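Local coordinates for protein polyketide Synthase III (Ectocarpus siliculosus, PDB 4B0N) that probably acts as an acyltransferase of the chalcone synthase family, a type III polyketide synthase tied to the making of phlorotannin monomers in a brown alga, at residues V44-N52 and V139-A147; L125-V136 and T163-L174. All coordinates share one frame; numbering follows the deposited sequence.

Contact 1. Residues V44-N52 and V139-A147; sequences VIAGMAIGN and VARRAIKEA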
loop_
_atom_site.group_PDB
_atom_site.type_symbol
_atom_site.label_atom_id
_atom_site.label_comp_id
_atom_site.label_asym_id
_atom_site.label_seq_id
_atom_site.Cartn_x
_atom_site.Cartn_y
_atom_site.Cartn_z
ATOM N N VAL A 44 4.099 -21.283 3.883
ATOM C CA VAL A 44 3.498 -21.777 5.123
ATOM C C VAL A 44 3.550 -20.703 6.204
ATOM O O VAL A 44 4.560 -20.008 6.354
ATOM C CB VAL A 44 4.219 -23.039 5.667
ATOM C CG1 VAL A 44 3.439 -23.636 6.830
ATOM C CG2 VAL A 44 4.411 -24.089 4.581
ATOM N N ILE A 45 2.458 -20.577 6.954
ATOM C CA ILE A 45 2.428 -19.732 8.146
ATOM C C ILE A 45 3.191 -20.438 9.270
ATOM O O ILE A 45 2.722 -21.437 9.825
ATOM C CB ILE A 45 0.978 -19.392 8.570
ATOM C CG1 ILE A 45 0.279 -18.583 7.470
ATOM C CG2 ILE A 45 0.961 -18.624 9.889
ATOM C CD1 ILE A 45 -1.232 -18.646 7.507
ATOM N N ALA A 46 4.379 -19.922 9.578
ATOM C CA ALA A 46 5.258 -20.506 10.595
ATOM C C ALA A 46 4.925 -20.034 12.015
ATOM O O ALA A 46 5.130 -20.763 12.987
ATOM C CB ALA A 46 6.716 -20.219 10.262
ATOM N N GLY A 47 4.413 -18.812 12.125
ATOM C CA GLY A 47 4.001 -18.253 13.404
ATOM C C GLY A 47 2.872 -17.263 13.223
ATOM O O GLY A 47 2.829 -16.530 12.234
ATOM N N MET A 48 1.954 -17.249 14.181
ATOM C CA MET A 48 0.812 -16.345 14.142
ATOM C C MET A 48 0.500 -15.819 15.540
ATOM O O MET A 48 0.567 -16.561 16.522
ATOM C CB MET A 48 -0.406 -17.059 13.544
ATOM C CG MET A 48 -1.655 -16.200 13.410
ATOM S SD MET A 48 -2.848 -16.862 12.230
ATOM C CE MET A 48 -2.199 -16.187 10.703
ATOM N N ALA A 49 0.174 -14.533 15.622
ATOM C CA ALA A 49 -0.244 -13.923 16.880
ATOM C C ALA A 49 -1.391 -12.946 16.664
ATOM O O ALA A 49 -1.405 -12.194 15.686
ATOM C CB ALA A 49 0.929 -13.232 17.562
ATOM N N ILE A 50 -2.355 -12.981 17.577
ATOM C CA ILE A 50 -3.442 -12.002 17.604
ATOM C C ILE A 50 -3.208 -10.990 18.727
ATOM O O ILE A 50 -2.494 -11.272 19.692
ATOM C CB ILE A 50 -4.835 -12.663 17.750
ATOM C CG1 ILE A 50 -4.885 -13.584 18.981
ATOM C CG2 ILE A 50 -5.202 -13.405 16.470
ATOM C CD1 ILE A 50 -6.282 -13.927 19.457
ATOM N N GLY A 51 -3.809 -9.814 18.587
ATOM C CA GLY A 51 -3.636 -8.744 19.560
ATOM C C GLY A 51 -4.776 -7.751 19.551
ATOM O O GLY A 51 -5.479 -7.594 18.550
ATOM N N ASN A 52 -4.957 -7.075 20.679
ATOM C CA ASN A 52 -6.028 -6.102 20.835
ATOM C C ASN A 52 -5.599 -4.877 21.633
ATOM O O ASN A 52 -4.681 -4.961 22.455
ATOM C CB ASN A 52 -7.241 -6.758 21.493
ATOM C CG ASN A 52 -7.996 -7.650 20.540
ATOM O OD1 ASN A 52 -8.340 -7.239 19.437
ATOM N ND2 ASN A 52 -8.250 -8.882 20.957
ATOM N N VAL A 139 2.623 -7.881 19.083
ATOM C CA VAL A 139 1.991 -8.861 18.197
ATOM C C VAL A 139 3.059 -9.453 17.272
ATOM O O VAL A 139 3.122 -10.669 17.086
ATOM C CB VAL A 139 0.804 -8.261 17.398
ATOM C CG1 VAL A 139 0.235 -9.272 16.413
ATOM C CG2 VAL A 139 -0.298 -7.799 18.340
ATOM N N ALA A 140 3.909 -8.587 16.722
ATOM C CA ALA A 140 5.039 -9.015 15.900
ATOM C C ALA A 140 6.053 -9.826 16.709
ATOM O O ALA A 140 6.580 -10.826 16.219
ATOM C CB ALA A 140 5.711 -7.819 15.246
ATOM N N ARG A 141 6.315 -9.394 17.944
ATOM C CA ARG A 141 7.239 -10.099 18.834
ATOM C C ARG A 141 6.769 -11.513 19.129
ATOM O O ARG A 141 7.560 -12.455 19.081
ATOM C CB ARG A 141 7.439 -9.344 20.147
ATOM C CG ARG A 141 8.540 -8.300 20.109
ATOM C CD ARG A 141 8.983 -7.930 21.513
ATOM N NE ARG A 141 9.255 -6.500 21.629
ATOM C CZ ARG A 141 8.378 -5.592 22.058
ATOM N NH1 ARG A 141 7.152 -5.952 22.429
ATOM N NH2 ARG A 141 8.733 -4.314 22.121
ATOM N N ARG A 142 5.480 -11.653 19.428
ATOM C CA ARG A 142 4.890 -12.958 19.720
ATOM C C ARG A 142 4.804 -13.872 18.494
ATOM O O ARG A 142 5.061 -15.073 18.596
ATOM C CB ARG A 142 3.519 -12.801 20.388
ATOM C CG ARG A 142 3.610 -12.456 21.866
ATOM C CD ARG A 142 2.276 -12.619 22.576
ATOM N NE ARG A 142 1.442 -11.424 22.470
ATOM C CZ ARG A 142 0.367 -11.315 21.696
ATOM N NH1 ARG A 142 -0.024 -12.337 20.944
ATOM N NH2 ARG A 142 -0.323 -10.181 21.678
ATOM N N ALA A 143 4.461 -13.297 17.343
ATOM C CA ALA A 143 4.368 -14.049 16.088
ATOM C C ALA A 143 5.686 -14.736 15.728
ATOM O O ALA A 143 5.706 -15.929 15.414
ATOM C CB ALA A 143 3.913 -13.141 14.954
ATOM N N ILE A 144 6.775 -13.969 15.785
ATOM C CA ILE A 144 8.124 -14.470 15.519
ATOM C C ILE A 144 8.509 -15.559 16.526
ATOM O O ILE A 144 9.095 -16.576 16.148
ATOM C CB ILE A 144 9.159 -13.317 15.527
ATOM C CG1 ILE A 144 8.895 -12.353 14.364
ATOM C CG2 ILE A 144 10.585 -13.851 15.456
ATOM C CD1 ILE A 144 9.546 -10.993 14.513
ATOM N N LYS A 145 8.161 -15.345 17.797
ATOM C CA LYS A 145 8.431 -16.310 18.869
ATOM C C LYS A 145 7.767 -17.660 18.605
ATOM O O LYS A 145 8.358 -18.709 18.866
ATOM C CB LYS A 145 7.973 -15.765 20.227
ATOM C CG LYS A 145 8.898 -14.725 20.840
ATOM C CD LYS A 145 8.254 -14.051 22.042
ATOM C CE LYS A 145 9.004 -12.788 22.434
ATOM N NZ LYS A 145 8.432 -12.151 23.652
ATOM N N GLU A 146 6.543 -17.625 18.084
ATOM C CA GLU A 146 5.795 -18.845 17.792
ATOM C C GLU A 146 6.278 -19.518 16.512
ATOM O O GLU A 146 6.019 -20.704 16.294
ATOM C CB GLU A 146 4.289 -18.572 17.730
ATOM C CG GLU A 146 3.671 -18.251 19.086
ATOM C CD GLU A 146 2.263 -18.803 19.248
ATOM O OE1 GLU A 146 2.084 -20.034 19.102
ATOM O OE2 GLU A 146 1.336 -18.011 19.538
ATOM N N ALA A 147 6.985 -18.755 15.680
ATOM C CA ALA A 147 7.642 -19.293 14.489
ATOM C C ALA A 147 9.022 -19.852 14.831
ATOM O O ALA A 147 9.713 -20.398 13.965
ATOM C CB ALA A 147 7.752 -18.225 13.413
#
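The guanidinium of Arg142 takes hold of Ile50 O end-on, through NH1 at 3.0 Å and NH2 at 3.1 Å from that oxygen. Both nitrogens donate a hydrogen bond to the one acceptor, which lies in the guanidinium plane, while the donors stand about 20° off the carbonyl plane of Ile50. The arginine gets there because its chain leaves beside the backbone N, and the bend at chi3 (-86°) sets the NH1/NH2 end against Ile50 O. Next along, the methyl of Ala49 points at the helix and nestles over its backbone, with Ala49 CB 3.4 Å from Val139 O and the CB of Ala143 also touching it. Val139 straddles the strand's far end: CG1 reaches Ala49 O and CG2 rests on the CA of Gly51, 3.7 Å away.

Toward the end of the helix the backbones themselves meet. Gly47 CA gives a CA-H...O contact to Ala143 O (3.5 Å), and Ala147 CA gives another to Ala46 O (3.3 Å).

Around this first shell, Asp138 forms a salt bridge with NH2 of Arg142 and so helps orient the guanidinium. Strand 42-51 is hydrogen-bonded to strand 245-255 through Val44, Ala46, Gly47 and Ala49, and helix 369-385 packs on Met48 and Ile50 from the other side. Helix 121-146 thus lies against strand 42-51, the outermost strand of the N-terminal thiolase-type sheet within the chain, running roughly antiparallel to it (146°). Small residues bring the two axes to 5.8 Å, and one arginine fastens the seam by its charged end to a backbone carbonyl.

Contact 2. Residues L125-V136 and T163-L174; sequences LDKFKEKAVPLV and TGFLGPGLDCEL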
loop_
_atom_site.group_PDB
_atom_site.type_symbol
_atom_site.label_atom_id
_atom_site.label_comp_id
_atom_site.label_asym_id
_atom_site.label_seq_id
_atom_site.Cartn_x
_atom_site.Cartn_y
_atom_site.Cartn_z
ATOM N N LEU A 125 -4.855 10.709 12.894
ATOM C CA LEU A 125 -3.770 9.839 12.436
ATOM C C LEU A 125 -2.567 9.861 13.385
ATOM O O LEU A 125 -1.867 8.858 13.523
ATOM C CB LEU A 125 -3.356 10.180 10.996
ATOM C CG LEU A 125 -4.372 9.824 9.902
ATOM C CD1 LEU A 125 -4.086 10.592 8.623
ATOM C CD2 LEU A 125 -4.415 8.324 9.638
ATOM N N ASP A 126 -2.343 10.999 14.041
ATOM C CA ASP A 126 -1.326 11.107 15.092
ATOM C C ASP A 126 -1.626 10.164 16.257
ATOM O O ASP A 126 -0.711 9.590 16.852
ATOM C CB ASP A 126 -1.215 12.551 15.599
ATOM C CG ASP A 126 -0.518 13.478 14.606
ATOM O OD1 ASP A 126 0.120 12.979 13.649
ATOM O OD2 ASP A 126 -0.611 14.713 14.786
ATOM N N LYS A 127 -2.913 10.020 16.572
ATOM C CA LYS A 127 -3.381 9.070 17.578
ATOM C C LYS A 127 -3.250 7.614 17.143
ATOM O O LYS A 127 -2.997 6.736 17.975
ATOM C CB LYS A 127 -4.830 9.355 17.948
ATOM C CG LYS A 127 -5.023 9.816 19.378
ATOM C CD LYS A 127 -4.888 8.674 20.370
ATOM C CE LYS A 127 -5.358 9.115 21.743
ATOM N NZ LYS A 127 -4.510 8.551 22.824
ATOM N N PHE A 128 -3.436 7.360 15.846
ATOM C CA PHE A 128 -3.235 6.028 15.289
ATOM C C PHE A 128 -1.817 5.549 15.579
ATOM O O PHE A 128 -1.625 4.439 16.076
ATOM C CB PHE A 128 -3.506 6.009 13.782
ATOM C CG PHE A 128 -3.281 4.667 13.147
ATOM C CD1 PHE A 128 -2.014 4.295 12.699
ATOM C CD2 PHE A 128 -4.329 3.766 13.010
ATOM C CE1 PHE A 128 -1.799 3.051 12.127
ATOM C CE2 PHE A 128 -4.122 2.519 12.436
ATOM C CZ PHE A 128 -2.854 2.161 11.994
ATOM N N LYS A 129 -0.835 6.396 15.271
ATOM C CA LYS A 129 0.571 6.097 15.530
ATOM C C LYS A 129 0.810 5.832 17.010
ATOM O O LYS A 129 1.445 4.846 17.371
ATOM C CB LYS A 129 1.466 7.244 15.054
ATOM C CG LYS A 129 2.953 6.972 15.212
ATOM C CD LYS A 129 3.783 8.149 14.739
ATOM C CE LYS A 129 5.231 8.011 15.184
ATOM N NZ LYS A 129 6.043 9.182 14.751
ATOM N N GLU A 130 0.272 6.713 17.851
ATOM C CA GLU A 130 0.461 6.661 19.300
ATOM C C GLU A 130 0.039 5.325 19.916
ATOM O O GLU A 130 0.637 4.872 20.895
ATOM C CB GLU A 130 -0.308 7.803 19.971
ATOM C CG GLU A 130 0.036 8.011 21.439
ATOM C CD GLU A 130 -1.107 8.609 22.240
ATOM O OE1 GLU A 130 -1.812 9.502 21.718
ATOM O OE2 GLU A 130 -1.295 8.184 23.401
ATOM N N LYS A 131 -0.979 4.699 19.337
ATOM C CA LYS A 131 -1.561 3.491 19.913
ATOM C C LYS A 131 -1.204 2.217 19.154
ATOM O O LYS A 131 -1.168 1.136 19.745
ATOM C CB LYS A 131 -3.085 3.634 20.028
ATOM C CG LYS A 131 -3.557 4.714 20.995
ATOM C CD LYS A 131 -3.530 4.237 22.442
ATOM C CE LYS A 131 -4.004 5.326 23.388
ATOM N NZ LYS A 131 -4.141 4.822 24.781
ATOM N N ALA A 132 -0.943 2.343 17.853
ATOM C CA ALA A 132 -0.591 1.189 17.020
ATOM C C ALA A 132 0.823 0.673 17.297
ATOM O O ALA A 132 1.024 -0.532 17.422
ATOM C CB ALA A 132 -0.767 1.511 15.542
ATOM N N VAL A 133 1.788 1.590 17.401
ATOM C CA VAL A 133 3.199 1.243 17.632
ATOM C C VAL A 133 3.391 0.194 18.743
ATOM O O VAL A 133 4.054 -0.818 18.509
ATOM C CB VAL A 133 4.087 2.496 17.867
ATOM C CG1 VAL A 133 5.459 2.113 18.398
ATOM C CG2 VAL A 133 4.235 3.295 16.582
ATOM N N PRO A 134 2.807 0.419 19.943
ATOM C CA PRO A 134 2.907 -0.613 20.980
ATOM C C PRO A 134 2.173 -1.903 20.602
ATOM O O PRO A 134 2.704 -2.997 20.803
ATOM C CB PRO A 134 2.231 0.038 22.193
ATOM C CG PRO A 134 2.280 1.501 21.926
ATOM C CD PRO A 134 2.121 1.624 20.447
ATOM N N LEU A 135 0.968 -1.766 20.054
ATOM C CA LEU A 135 0.147 -2.910 19.676
ATOM C C LEU A 135 0.837 -3.795 18.641
ATOM O O LEU A 135 0.964 -5.001 18.845
ATOM C CB LEU A 135 -1.222 -2.446 19.161
ATOM C CG LEU A 135 -2.260 -3.503 18.770
ATOM C CD1 LEU A 135 -2.543 -4.464 19.916
ATOM C CD2 LEU A 135 -3.541 -2.834 18.295
ATOM N N VAL A 136 1.287 -3.191 17.543
ATOM C CA VAL A 136 1.978 -3.920 16.479
ATOM C C VAL A 136 3.264 -4.569 16.996
ATOM O O VAL A 136 3.591 -5.691 16.611
ATOM C CB VAL A 136 2.300 -3.017 15.267
ATOM C CG1 VAL A 136 2.822 -3.848 14.105
ATOM C CG2 VAL A 136 1.067 -2.251 14.819
ATOM N N THR A 163 -6.914 2.255 8.131
ATOM C CA THR A 163 -7.272 3.218 9.178
ATOM C C THR A 163 -6.081 4.071 9.636
ATOM O O THR A 163 -6.218 4.907 10.536
ATOM C CB THR A 163 -7.901 2.518 10.402
ATOM O OG1 THR A 163 -7.029 1.478 10.867
ATOM C CG2 THR A 163 -9.261 1.928 10.042
ATOM N N GLY A 164 -4.925 3.861 9.011
ATOM C CA GLY A 164 -3.715 4.595 9.365
ATOM C C GLY A 164 -2.774 4.842 8.204
ATOM O O GLY A 164 -2.474 3.932 7.430
ATOM N N PHE A 165 -2.326 6.089 8.081
ATOM C CA PHE A 165 -1.335 6.482 7.084
ATOM C C PHE A 165 -0.376 7.436 7.770
ATOM O O PHE A 165 -0.787 8.489 8.265
ATOM C CB PHE A 165 -1.994 7.155 5.873
ATOM C CG PHE A 165 -2.983 6.282 5.154
ATOM C CD1 PHE A 165 -2.560 5.385 4.179
ATOM C CD2 PHE A 165 -4.339 6.354 5.450
ATOM C CE1 PHE A 165 -3.469 4.575 3.514
ATOM C CE2 PHE A 165 -5.254 5.548 4.792
ATOM C CZ PHE A 165 -4.818 4.658 3.822
ATOM N N LEU A 166 0.897 7.056 7.813
ATOM C CA LEU A 166 1.872 7.753 8.650
ATOM C C LEU A 166 3.134 8.127 7.893
ATOM O O LEU A 166 3.589 7.374 7.030
ATOM C CB LEU A 166 2.225 6.904 9.878
ATOM C CG LEU A 166 1.067 6.382 10.741
ATOM C CD1 LEU A 166 1.574 5.393 11.777
ATOM C CD2 LEU A 166 0.297 7.515 11.403
ATOM N N GLY A 167 3.681 9.296 8.238
ATOM C CA GLY A 167 4.890 9.856 7.621
ATOM C C GLY A 167 5.992 8.830 7.481
ATOM O O GLY A 167 6.061 8.140 6.464
ATOM N N PRO A 168 6.882 8.743 8.482
ATOM C CA PRO A 168 7.608 7.487 8.621
ATOM C C PRO A 168 6.630 6.477 9.230
ATOM O O PRO A 168 6.211 6.635 10.376
ATOM C CB PRO A 168 8.743 7.835 9.600
ATOM C CG PRO A 168 8.845 9.325 9.575
ATOM C CD PRO A 168 7.449 9.812 9.323
ATOM N N GLY A 169 6.249 5.469 8.450
ATOM C CA GLY A 169 5.181 4.542 8.831
ATOM C C GLY A 169 5.524 3.582 9.953
ATOM O O GLY A 169 6.607 3.656 10.533
ATOM N N LEU A 170 4.596 2.671 10.247
ATOM C CA LEU A 170 4.768 1.679 11.315
ATOM C C LEU A 170 5.904 0.700 11.033
ATOM O O LEU A 170 6.536 0.190 11.960
ATOM C CB LEU A 170 3.471 0.902 11.551
ATOM C CG LEU A 170 2.241 1.649 12.065
ATOM C CD1 LEU A 170 1.028 0.745 11.971
ATOM C CD2 LEU A 170 2.432 2.141 13.491
ATOM N N ASP A 171 6.143 0.436 9.750
ATOM C CA ASP A 171 7.279 -0.367 9.311
ATOM C C ASP A 171 8.594 0.175 9.876
ATOM O O ASP A 171 9.410 -0.585 10.392
ATOM C CB ASP A 171 7.331 -0.444 7.778
ATOM C CG ASP A 171 7.272 0.930 7.106
ATOM O OD1 ASP A 171 6.936 1.928 7.781
ATOM O OD2 ASP A 171 7.562 1.008 5.892
ATOM N N CYS A 172 8.773 1.492 9.795
ATOM C CA CYS A 172 9.946 2.164 10.342
ATOM C C CYS A 172 10.022 2.055 11.861
ATOM O O CYS A 172 11.113 2.073 12.437
ATOM C CB CYS A 172 9.948 3.639 9.942
ATOM S SG CYS A 172 10.400 3.956 8.223
ATOM N N GLU A 173 8.862 1.953 12.504
ATOM C CA GLU A 173 8.792 1.851 13.957
ATOM C C GLU A 173 9.135 0.442 14.433
ATOM O O GLU A 173 9.790 0.270 15.462
ATOM C CB GLU A 173 7.412 2.277 14.466
ATOM C CG GLU A 173 7.019 3.709 14.109
ATOM C CD GLU A 173 7.866 4.772 14.797
ATOM O OE1 GLU A 173 8.341 4.539 15.931
ATOM O OE2 GLU A 173 8.048 5.856 14.201
ATOM N N LEU A 174 8.701 -0.557 13.668
ATOM C CA LEU A 174 8.979 -1.964 13.965
ATOM C C LEU A 174 10.449 -2.342 13.817
ATOM O O LEU A 174 10.930 -3.245 14.504
ATOM C CB LEU A 174 8.128 -2.878 13.086
ATOM C CG LEU A 174 6.632 -2.925 13.384
ATOM C CD1 LEU A 174 5.915 -3.645 12.256
ATOM C CD2 LEU A 174 6.354 -3.585 14.729
HETATM O O HOH W 1 5.680 8.778 11.969
#
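Leu125 lays its CD2 against the backbone of the loop at Gly164 and Phe165, 3.4 Å from Phe165 N and next to Gly164 CA, while Leu125 O meets CD2 of Leu166. One turn on, Phe128 spreads its ring beneath Gly164, whose CA sits 3.5 Å from the ring centroid and 3° off the normal, a CH-pi contact. Ala132 CB lies over the opposite face near the rim, and Leu166 CD1 comes in at the edge. With CG anti to the backbone N (chi1 179°), the phenyl is swung across to the loop. A leucine here lacks the flat ring, and Gly164 CA would probably be left without its CH-pi partner and Leu166 CD1 and Leu170 CD1 without the rim they pack on. Thr163, beside the ring, hydrogen-bonds through OG1 to Leu223 N and touches the bound arachidonic acid; Leu166 N hydrogen-bonds a malonic acid, probably from the crystallisation liquor. The helix packs behind this ligand-lining loop of the thiolase fold. Phe165 meets its counterpart Phe165 of the second subunit.

Lys129 runs out fully extended over Leu166, its NZ making a long salt bridge to Glu173 OE2 (3.9 Å) and sharing a water with Pro168 O. Ala132 and Val133 then help form the hole that receives Leu170 as a knob, together with Phe128 and Val136; Val133 CG2 also touches Glu173 CG at 3.7 Å. Last, Val136 sends CG1 to Leu174 CD2, 3.6 Å away, where strand 215-223 lies alongside both side chains.

How the contacts relate
Both contacts are built on helix 121-146: contact 2 takes its earlier part and contact 1 its last turns, with centres 19 Å apart. In chain order come strand 42-51, the two helix segments, and then the loop with helix 170-177, so the pairings cross along the sequence. Leu135 joins them, its CD1 lying 3.4 Å from Asn52 O. The helix packs over the five-stranded mixed sheet of the N-terminal half, reaching edge strand 42-51 at one end and, at the other, the loop following strand 154-161. One helix therefore ties the sheet's margin to a loop that lines the ligand pockets and reaches the second subunit.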